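Local coordinates for protein catechol 2,3-dioxygenase (PDB 2WL9) that probably catalyses the iron-dependent extradiol ring cleavage of catechols with molecular oxygen, as type I extradiol dioxygenases do in the breakdown of aromatic hydrocarbons, at residues 29-34 / 42-47; 90-95 / 103-108; 247-252 / 266-271. One frame throughout, in Å; residues are numbered along the deposited sequence. Where two conformers were deposited one is given.

Overall arrangement
Three contacts, met in series along the chain and without nesting or crossing, tie down different ends of this two-part VOC (glyoxalase/dioxygenase) fold. From the N terminus, contact 1 comes first: it closes the hairpin of strands 31-33 and 40-44, at one margin of the N-terminal sheet. Contact 2 joins strand 90-91 to strand 104-109 at the other margin of that sheet, closing the loop that carries helix 94-100; its centre lies about 24 Å from that of contact 1. Contact 3 joins the loop leading into strand 250-255 to the loop leaving strand 261-266, at the open end of that hairpin in the C-terminal, iron-binding part, about 33 Å between centres from contact 2 and across the middle of the chain.

Contact 1: residues 29-34 / 42-47; sequences GMQVVD and YLRMDR
Gln31 and Arg44 face each other as a hydrogen-bonded pair in the antiparallel hairpin of strands 31-33 and 40-44, which forms one margin of the N-terminal sheet of this VOC fold. Gln31 N reaches Arg44 O at 2.8 Å, almost perfectly straight, and Arg44 N returns the bond to Gln31 O. Val33 and Tyr42 make the second such pair, again with two backbone bonds. On the face they share with Val33 and Tyr42, the side chains of Gln31 and Arg44 run alongside each other, pointing the same way, because both have CG anti to the backbone N (chi1 -175° and 176°) and continue extended. Their ends meet where Arg44 NH1 gives a hydrogen bond to Gln31 OE1 at 3.1 Å, bent to 146° at the hydrogen and with NH1 tilted out of the amide plane. Val33 CG2 lies against Arg44 CB on the same face, while Val33 O sits at the edge of the Tyr42 ring, 3.4 Å from CD2.

Val32 and Leu43 share the other face, Val32 CG2 and Leu43 CD2 4.2 Å apart. Beside them Met30 SD rests 3.9 Å from Leu43 CB, the two side chains crossing at about a right angle; Met30 and Met45 lie side by side, and both touch Ile215 of strand 210-217, in the C-terminal half of the protein.

Further out, the polar ends gain second partners. Gln31 OE1 also accepts from His131 N, and Arg44 NH1 also donates to Ser128 O, so the 128-131 region grips both ends of the pair. Tyr42 OH bonds to Glu37 OE2 in the turn of the hairpin. The loop after the strand turns back, and Arg44 NH2 donates to Arg47 O at 3.1 Å, nearly straight and in the guanidinium plane, though well above the plane of that carbonyl.

Contact 2: residues 90-95 / 103-108; sequences EVASDA and LGLVKL
Glu90 and Lys107 pair across antiparallel strands 90-91 and 104-109, at the margin of the N-terminal sheet of the VOC fold; the chain between them carries helix 94-100. Backbone bonds come first. Glu90 N donates to Lys107 O at 2.6 Å and Lys107 N returns a bond to Glu90 O. Two residues on, Ala92 N reaches Leu105 O at 3.0 Å, but from above the carbonyl plane. On its other side strand 104-109 bulges, Leu103 and Gly104 both bonding through their backbones to Tyr120 of strand 115-120 in a classic bulge.

Water takes over where the backbones part. One molecule lies 2.6 Å from Ala92 O and accepts from Leu105 N; a second bridges Asp94 OD1 and Leu103 O.

Among apolar contacts, Ala92 CB presses on Leu105 CD2 at 3.5 Å, tighter than ordinary carbon packing. Val91 CG2 and Val106 CG2 approach on the face where Val106 also packs on Leu75 of helix 72-84.

The charged side chains of Glu90 and Lys107 run side by side, pointing the same way. Lys107, extended beyond CG, also lies against Asp96 and Arg100 of helix 94-100. Glu90 OE2 stays 4.5 Å from Lys107 NZ, beyond salt-bridge range, and comes nearer to the lysine's methylene CD, at 3.8 Å.

Contact 3: residues 247-252 / 266-271; sequences DEALTF and WGSRPA
Next to the iron site of the C-terminal VOC module, the loops flanking the hairpin 250-255/261-266 are joined where Leu250 meets Trp266 and Asp247 meets Arg269. Leu250 N donates to Trp266 O at 2.9 Å, while the return bond from Trp266 N is weak. Leu250 CB lies at the edge of the indole, 4.3 Å from Trp266 CE3. Both side chains pack on Leu220 of helix 220-232, and Trp266 meets Trp266 of a neighbouring subunit.

Within the loops, Ala249 CB packs on Ser268 CA, and Arg269 N donates to Asp247 O, nearly straight at 171°. Asp247, whose side chain comes within about 5 Å of the iron, forms an Asx turn: OD1 accepts from Ala249 N at 3.2 Å, from above the carboxylate plane. Farther along, Thr251 OG1 of strand 250-255 hydrogen-bonds Glu263 OE2, a ligand of the iron.

Arg269 places CG between its backbone N and carbonyl carbon (chi1 78°), sending the extended chain past Asp247 O toward Glu248; NE is held by Asn246 O. The carboxylate and guanidinium planes are only 15° apart, and Glu248 OE2 sits over the centre of the guanidinium face, a long salt bridge of charges alone, 3.8 Å from Arg269 NH1.

Contact 1: residues 29-34 / 42-47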
loop_
_atom_site.group_PDB
_atom_site.type_symbol
_atom_site.label_atom_id
_atom_site.label_comp_id
_atom_site.label_asym_id
_atom_site.label_seq_id
_atom_site.Cartn_x
_atom_site.Cartn_y
_atom_site.Cartn_z
ATOM N N GLY C 29 -26.657 -0.980 22.969
ATOM C CA GLY C 29 -26.329 0.159 22.099
ATOM C C GLY C 29 -27.140 0.207 20.819
ATOM O O GLY C 29 -26.925 1.073 19.964
ATOM N N MET C 30 -28.080 -0.719 20.678
ATOM C CA MET C 30 -28.989 -0.701 19.527
ATOM C C MET C 30 -29.878 0.533 19.566
ATOM O O MET C 30 -30.022 1.168 20.606
ATOM C CB MET C 30 -29.839 -1.967 19.488
ATOM C CG MET C 30 -29.000 -3.203 19.294
ATOM S SD MET C 30 -29.947 -4.682 18.964
ATOM C CE MET C 30 -28.584 -5.821 18.757
ATOM N N GLN C 31 -30.447 0.880 18.421
ATOM C CA GLN C 31 -31.340 2.022 18.331
ATOM C C GLN C 31 -32.781 1.548 18.300
ATOM O O GLN C 31 -33.145 0.713 17.475
ATOM C CB GLN C 31 -31.043 2.849 17.078
ATOM C CG GLN C 31 -31.875 4.124 16.986
ATOM C CD GLN C 31 -31.548 4.958 15.769
ATOM O OE1 GLN C 31 -30.720 4.579 14.943
ATOM N NE2 GLN C 31 -32.209 6.102 15.647
ATOM N N VAL C 32 -33.595 2.077 19.208
ATOM C CA VAL C 32 -35.022 1.775 19.209
ATOM C C VAL C 32 -35.706 2.614 18.131
ATOM O O VAL C 32 -35.509 3.834 18.055
ATOM C CB VAL C 32 -35.684 2.034 20.594
ATOM C CG1 VAL C 32 -37.184 1.878 20.509
ATOM C CG2 VAL C 32 -35.123 1.081 21.654
ATOM N N VAL C 33 -36.502 1.940 17.306
ATOM C CA VAL C 33 -37.262 2.572 16.231
ATOM C C VAL C 33 -38.751 2.254 16.421
ATOM O O VAL C 33 -39.154 1.092 16.373
ATOM C CB VAL C 33 -36.768 2.098 14.842
ATOM C CG1 VAL C 33 -37.617 2.700 13.721
ATOM C CG2 VAL C 33 -35.289 2.451 14.642
ATOM N N ASP C 34 -39.554 3.294 16.657
ATOM C CA ASP C 34 -40.999 3.137 16.870
ATOM C C ASP C 34 -41.772 3.885 15.799
ATOM O O ASP C 34 -41.830 5.117 15.806
ATOM C CB ASP C 34 -41.392 3.643 18.265
ATOM C CG ASP C 34 -42.826 3.285 18.653
ATOM O OD1 ASP C 34 -43.671 3.020 17.768
ATOM O OD2 ASP C 34 -43.107 3.282 19.870
ATOM N N TYR C 42 -38.942 -1.792 16.724
ATOM C CA TYR C 42 -37.780 -2.342 16.022
ATOM C C TYR C 42 -36.468 -1.993 16.713
ATOM O O TYR C 42 -36.349 -0.966 17.382
ATOM C CB TYR C 42 -37.713 -1.846 14.570
ATOM C CG TYR C 42 -38.985 -2.018 13.768
ATOM C CD1 TYR C 42 -39.144 -3.086 12.885
ATOM C CD2 TYR C 42 -40.029 -1.102 13.895
ATOM C CE1 TYR C 42 -40.322 -3.244 12.159
ATOM C CE2 TYR C 42 -41.198 -1.248 13.185
ATOM C CZ TYR C 42 -41.342 -2.313 12.317
ATOM O OH TYR C 42 -42.514 -2.434 11.620
ATOM N N LEU C 43 -35.476 -2.855 16.527
ATOM C CA LEU C 43 -34.132 -2.552 16.995
ATOM C C LEU C 43 -33.234 -2.388 15.783
ATOM O O LEU C 43 -33.184 -3.244 14.915
ATOM C CB LEU C 43 -33.614 -3.649 17.931
ATOM C CG LEU C 43 -34.430 -3.913 19.203
ATOM C CD1 LEU C 43 -33.969 -5.211 19.885
ATOM C CD2 LEU C 43 -34.377 -2.740 20.174
ATOM N N ARG C 44 -32.533 -1.267 15.736
ATOM C CA ARG C 44 -31.701 -0.910 14.593
ATOM C C ARG C 44 -30.232 -0.995 15.000
ATOM O O ARG C 44 -29.874 -0.601 16.112
ATOM C CB ARG C 44 -32.085 0.505 14.153
ATOM C CG ARG C 44 -31.269 1.089 13.034
ATOM C CD ARG C 44 -31.770 2.478 12.693
ATOM N NE ARG C 44 -31.297 2.901 11.380
ATOM C CZ ARG C 44 -30.987 4.148 11.049
ATOM N NH1 ARG C 44 -31.064 5.129 11.943
ATOM N NH2 ARG C 44 -30.565 4.406 9.822
ATOM N N MET C 45 -29.389 -1.524 14.109
ATOM C CA MET C 45 -27.963 -1.706 14.404
ATOM C C MET C 45 -27.056 -0.944 13.435
ATOM O O MET C 45 -25.840 -0.837 13.661
ATOM C CB MET C 45 -27.580 -3.191 14.352
ATOM C CG MET C 45 -28.284 -4.085 15.362
ATOM S SD MET C 45 -27.928 -5.820 15.056
ATOM C CE MET C 45 -26.174 -5.910 15.425
ATOM N N ASP C 46 -27.639 -0.434 12.354
ATOM C CA ASP C 46 -26.868 0.179 11.272
ATOM C C ASP C 46 -27.771 1.003 10.357
ATOM O O ASP C 46 -28.841 1.429 10.778
ATOM C CB ASP C 46 -26.089 -0.887 10.480
ATOM C CG ASP C 46 -26.994 -1.931 9.815
ATOM O OD1 ASP C 46 -28.237 -1.829 9.899
ATOM O OD2 ASP C 46 -26.446 -2.873 9.200
ATOM N N ARG C 47 -27.337 1.212 9.114
ATOM C CA ARG C 47 -28.099 1.980 8.118
ATOM C C ARG C 47 -29.532 1.472 7.878
ATOM O O ARG C 47 -30.440 2.268 7.623
ATOM C CB ARG C 47 -27.365 1.944 6.784
ATOM C CG ARG C 47 -26.455 3.116 6.453
ATOM C CD ARG C 47 -26.189 3.105 4.928
ATOM N NE ARG C 47 -26.121 1.726 4.442
ATOM C CZ ARG C 47 -26.399 1.316 3.204
ATOM N NH1 ARG C 47 -26.760 2.170 2.247
ATOM N NH2 ARG C 47 -26.308 0.028 2.924
#

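Contact 2: residues 90-95 / 103-108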
loop_
_atom_site.group_PDB
_atom_site.type_symbol
_atom_site.label_atom_id
_atom_site.label_comp_id
_atom_site.label_asym_id
_atom_site.label_seq_id
_atom_site.Cartn_x
_atom_site.Cartn_y
_atom_site.Cartn_z
ATOM N N GLU C 90 -44.279 -19.943 0.455
ATOM C CA GLU C 90 -45.254 -18.904 0.206
ATOM C C GLU C 90 -44.561 -17.733 -0.481
ATOM O O GLU C 90 -43.535 -17.247 -0.003
ATOM C CB GLU C 90 -45.868 -18.487 1.549
ATOM C CG GLU C 90 -46.847 -17.333 1.508
ATOM C CD GLU C 90 -47.549 -17.121 2.843
ATOM O OE1 GLU C 90 -48.018 -18.105 3.450
ATOM O OE2 GLU C 90 -47.646 -15.965 3.284
ATOM N N VAL C 91 -45.098 -17.309 -1.623
ATOM C CA VAL C 91 -44.600 -16.108 -2.288
ATOM C C VAL C 91 -45.386 -14.931 -1.727
ATOM O O VAL C 91 -46.591 -14.825 -1.953
ATOM C CB VAL C 91 -44.769 -16.158 -3.828
ATOM C CG1 VAL C 91 -44.257 -14.853 -4.477
ATOM C CG2 VAL C 91 -44.062 -17.352 -4.421
ATOM N N ALA C 92 -44.699 -14.055 -1.000
ATOM C CA ALA C 92 -45.348 -12.943 -0.329
ATOM C C ALA C 92 -45.833 -11.897 -1.323
ATOM O O ALA C 92 -45.207 -11.671 -2.361
ATOM C CB ALA C 92 -44.414 -12.313 0.679
ATOM N N SER C 93 -46.956 -11.270 -0.995
ATOM C CA SER C 93 -47.464 -10.143 -1.765
ATOM C C SER C 93 -46.691 -8.868 -1.424
ATOM O O SER C 93 -45.874 -8.849 -0.490
ATOM C CB SER C 93 -48.943 -9.924 -1.457
ATOM O OG SER C 93 -49.106 -9.498 -0.112
ATOM N N ASP C 94 -46.974 -7.797 -2.164
ATOM C CA ASP C 94 -46.351 -6.505 -1.893
ATOM C C ASP C 94 -46.665 -6.004 -0.482
ATOM O O ASP C 94 -45.810 -5.392 0.162
ATOM C CB ASP C 94 -46.756 -5.458 -2.939
ATOM C CG ASP C 94 -46.241 -5.784 -4.340
ATOM O OD1 ASP C 94 -45.228 -6.516 -4.489
ATOM O OD2 ASP C 94 -46.861 -5.298 -5.311
ATOM N N ALA C 95 -47.877 -6.269 0.009
ATOM C CA ALA C 95 -48.210 -5.906 1.392
ATOM C C ALA C 95 -47.430 -6.707 2.451
ATOM O O ALA C 95 -47.065 -6.161 3.508
ATOM C CB ALA C 95 -49.701 -6.006 1.638
ATOM N N LEU C 103 -38.429 -5.568 -0.366
ATOM C CA LEU C 103 -39.041 -5.466 -1.687
ATOM C C LEU C 103 -39.738 -6.736 -2.153
ATOM O O LEU C 103 -40.767 -6.670 -2.832
ATOM C CB LEU C 103 -38.008 -5.056 -2.727
ATOM C CG LEU C 103 -37.430 -3.646 -2.659
ATOM C CD1 LEU C 103 -36.420 -3.505 -3.785
ATOM C CD2 LEU C 103 -38.521 -2.574 -2.764
ATOM N N GLY C 104 -39.158 -7.882 -1.814
ATOM C CA GLY C 104 -39.703 -9.179 -2.198
ATOM C C GLY C 104 -39.357 -10.207 -1.148
ATOM O O GLY C 104 -38.331 -10.091 -0.469
ATOM N N LEU C 105 -40.200 -11.228 -1.034
ATOM C CA LEU C 105 -40.168 -12.125 0.101
ATOM C C LEU C 105 -40.752 -13.501 -0.251
ATOM O O LEU C 105 -41.685 -13.626 -1.056
ATOM C CB LEU C 105 -40.949 -11.466 1.261
ATOM C CG LEU C 105 -41.249 -12.115 2.608
ATOM C CD1 LEU C 105 -40.033 -12.151 3.486
ATOM C CD2 LEU C 105 -42.341 -11.309 3.292
ATOM N N VAL C 106 -40.158 -14.527 0.344
ATOM C CA VAL C 106 -40.667 -15.879 0.304
ATOM C C VAL C 106 -40.711 -16.398 1.749
ATOM O O VAL C 106 -39.772 -16.186 2.519
ATOM C CB VAL C 106 -39.798 -16.743 -0.666
ATOM C CG1 VAL C 106 -39.374 -18.057 -0.061
ATOM C CG2 VAL C 106 -40.508 -16.929 -2.000
ATOM N N LYS C 107 -41.818 -17.032 2.127
ATOM C CA LYS C 107 -41.964 -17.576 3.478
ATOM C C LYS C 107 -42.084 -19.098 3.463
ATOM O O LYS C 107 -42.838 -19.665 2.659
ATOM C CB LYS C 107 -43.185 -16.966 4.194
ATOM C CG LYS C 107 -43.118 -15.460 4.428
ATOM C CD LYS C 107 -44.432 -14.935 5.016
ATOM C CE LYS C 107 -44.296 -13.508 5.520
ATOM N NZ LYS C 107 -45.616 -12.886 5.812
ATOM N N LEU C 108 -41.349 -19.746 4.363
ATOM C CA LEU C 108 -41.382 -21.200 4.516
ATOM C C LEU C 108 -40.951 -21.610 5.928
ATOM O O LEU C 108 -40.918 -20.774 6.842
ATOM C CB LEU C 108 -40.502 -21.869 3.444
ATOM C CG LEU C 108 -39.000 -21.563 3.410
ATOM C CD1 LEU C 108 -38.239 -22.713 2.751
ATOM C CD2 LEU C 108 -38.677 -20.227 2.722
HETATM O O HOH W 1 -42.696 -10.841 -2.506
HETATM O O HOH W 2 -43.150 -8.157 -3.031
#

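Contact 3: residues 247-252 / 266-271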
loop_
_atom_site.group_PDB
_atom_site.type_symbol
_atom_site.label_atom_id
_atom_site.label_comp_id
_atom_site.label_asym_id
_atom_site.label_seq_id
_atom_site.Cartn_x
_atom_site.Cartn_y
_atom_site.Cartn_z
ATOM N N ASP C 247 -14.525 -19.257 15.788
ATOM C CA ASP C 247 -14.589 -17.873 15.319
ATOM C C ASP C 247 -13.468 -17.011 15.893
ATOM O O ASP C 247 -13.196 -15.933 15.369
ATOM C CB ASP C 247 -15.966 -17.234 15.567
ATOM C CG ASP C 247 -16.427 -17.329 17.015
ATOM O OD1 ASP C 247 -15.601 -17.583 17.921
ATOM O OD2 ASP C 247 -17.642 -17.137 17.247
ATOM N N GLU C 248 -12.826 -17.501 16.956
ATOM C CA GLU C 248 -11.754 -16.767 17.663
ATOM C C GLU C 248 -12.187 -15.367 18.137
ATOM O O GLU C 248 -11.364 -14.468 18.330
ATOM C CB GLU C 248 -10.452 -16.741 16.840
ATOM C CG GLU C 248 -9.910 -18.149 16.546
ATOM C CD GLU C 248 -8.488 -18.183 15.992
ATOM O OE1 GLU C 248 -7.766 -17.165 16.056
ATOM O OE2 GLU C 248 -8.092 -19.258 15.492
ATOM N N ALA C 249 -13.492 -15.208 18.331
ATOM C CA ALA C 249 -14.080 -13.952 18.792
ATOM C C ALA C 249 -14.044 -13.844 20.313
ATOM O O ALA C 249 -14.230 -14.835 21.009
ATOM C CB ALA C 249 -15.508 -13.841 18.302
ATOM N N LEU C 250 -13.807 -12.640 20.824
ATOM C CA LEU C 250 -13.867 -12.399 22.268
ATOM C C LEU C 250 -15.297 -12.076 22.679
ATOM O O LEU C 250 -15.816 -11.012 22.336
ATOM C CB LEU C 250 -12.928 -11.259 22.671
ATOM C CG LEU C 250 -12.623 -11.133 24.165
ATOM C CD1 LEU C 250 -11.831 -12.345 24.652
ATOM C CD2 LEU C 250 -11.853 -9.853 24.445
ATOM N N THR C 251 -15.934 -12.990 23.412
ATOM C CA THR C 251 -17.378 -12.886 23.678
ATOM C C THR C 251 -17.774 -13.372 25.066
ATOM O O THR C 251 -17.052 -14.140 25.687
ATOM C CB THR C 251 -18.225 -13.718 22.673
ATOM O OG1 THR C 251 -18.194 -15.108 23.043
ATOM C CG2 THR C 251 -17.762 -13.561 21.223
ATOM N N PHE C 252 -18.932 -12.919 25.543
ATOM C CA PHE C 252 -19.570 -13.533 26.699
ATOM C C PHE C 252 -21.034 -13.826 26.361
ATOM O O PHE C 252 -21.551 -13.311 25.370
ATOM C CB PHE C 252 -19.410 -12.672 27.963
ATOM C CG PHE C 252 -20.173 -11.383 27.936
ATOM C CD1 PHE C 252 -21.386 -11.271 28.613
ATOM C CD2 PHE C 252 -19.679 -10.270 27.260
ATOM C CE1 PHE C 252 -22.095 -10.079 28.604
ATOM C CE2 PHE C 252 -20.388 -9.073 27.248
ATOM C CZ PHE C 252 -21.600 -8.981 27.924
ATOM N N TRP C 266 -16.559 -9.298 19.924
ATOM C CA TRP C 266 -15.608 -8.448 19.217
ATOM C C TRP C 266 -14.508 -9.304 18.592
ATOM O O TRP C 266 -14.096 -10.311 19.170
ATOM C CB TRP C 266 -14.962 -7.436 20.168
ATOM C CG TRP C 266 -13.832 -6.668 19.532
ATOM C CD1 TRP C 266 -13.940 -5.550 18.766
ATOM C CD2 TRP C 266 -12.432 -6.984 19.592
ATOM N NE1 TRP C 266 -12.692 -5.138 18.345
ATOM C CE2 TRP C 266 -11.751 -6.000 18.838
ATOM C CE3 TRP C 266 -11.689 -8.005 20.204
ATOM C CZ2 TRP C 266 -10.361 -6.000 18.683
ATOM C CZ3 TRP C 266 -10.303 -8.009 20.048
ATOM C CH2 TRP C 266 -9.654 -7.012 19.293
ATOM N N GLY C 267 -14.038 -8.888 17.417
ATOM C CA GLY C 267 -12.873 -9.505 16.779
ATOM C C GLY C 267 -13.100 -10.870 16.158
ATOM O O GLY C 267 -12.186 -11.704 16.147
ATOM N N SER C 268 -14.306 -11.107 15.638
ATOM C CA SER C 268 -14.603 -12.374 14.974
ATOM C C SER C 268 -13.800 -12.499 13.682
ATOM O O SER C 268 -13.740 -11.565 12.878
ATOM C CB SER C 268 -16.099 -12.519 14.688
ATOM O OG SER C 268 -16.436 -13.876 14.446
ATOM N N ARG C 269 -13.163 -13.654 13.496
ATOM C CA ARG C 269 -12.381 -13.902 12.282
ATOM C C ARG C 269 -13.281 -14.445 11.170
ATOM O O ARG C 269 -14.362 -14.979 11.449
ATOM C CB ARG C 269 -11.225 -14.874 12.558
ATOM C CG ARG C 269 -11.635 -16.338 12.654
ATOM C CD ARG C 269 -10.410 -17.247 12.731
ATOM N NE ARG C 269 -10.794 -18.653 12.827
ATOM C CZ ARG C 269 -10.053 -19.670 12.390
ATOM N NH1 ARG C 269 -8.879 -19.444 11.810
ATOM N NH2 ARG C 269 -10.496 -20.914 12.519
ATOM N N PRO C 270 -12.839 -14.325 9.903
ATOM C CA PRO C 270 -13.629 -14.917 8.824
ATOM C C PRO C 270 -13.623 -16.447 8.880
ATOM O O PRO C 270 -12.698 -17.043 9.436
ATOM C CB PRO C 270 -12.909 -14.432 7.555
ATOM C CG PRO C 270 -12.135 -13.236 7.983
ATOM C CD PRO C 270 -11.706 -13.537 9.383
ATOM N N ALA C 271 -14.647 -17.077 8.307
ATOM C CA ALA C 271 -14.675 -18.534 8.194
ATOM C C ALA C 271 -13.471 -19.007 7.379
ATOM O O ALA C 271 -13.185 -18.433 6.324
ATOM C CB ALA C 271 -15.974 -18.997 7.535
#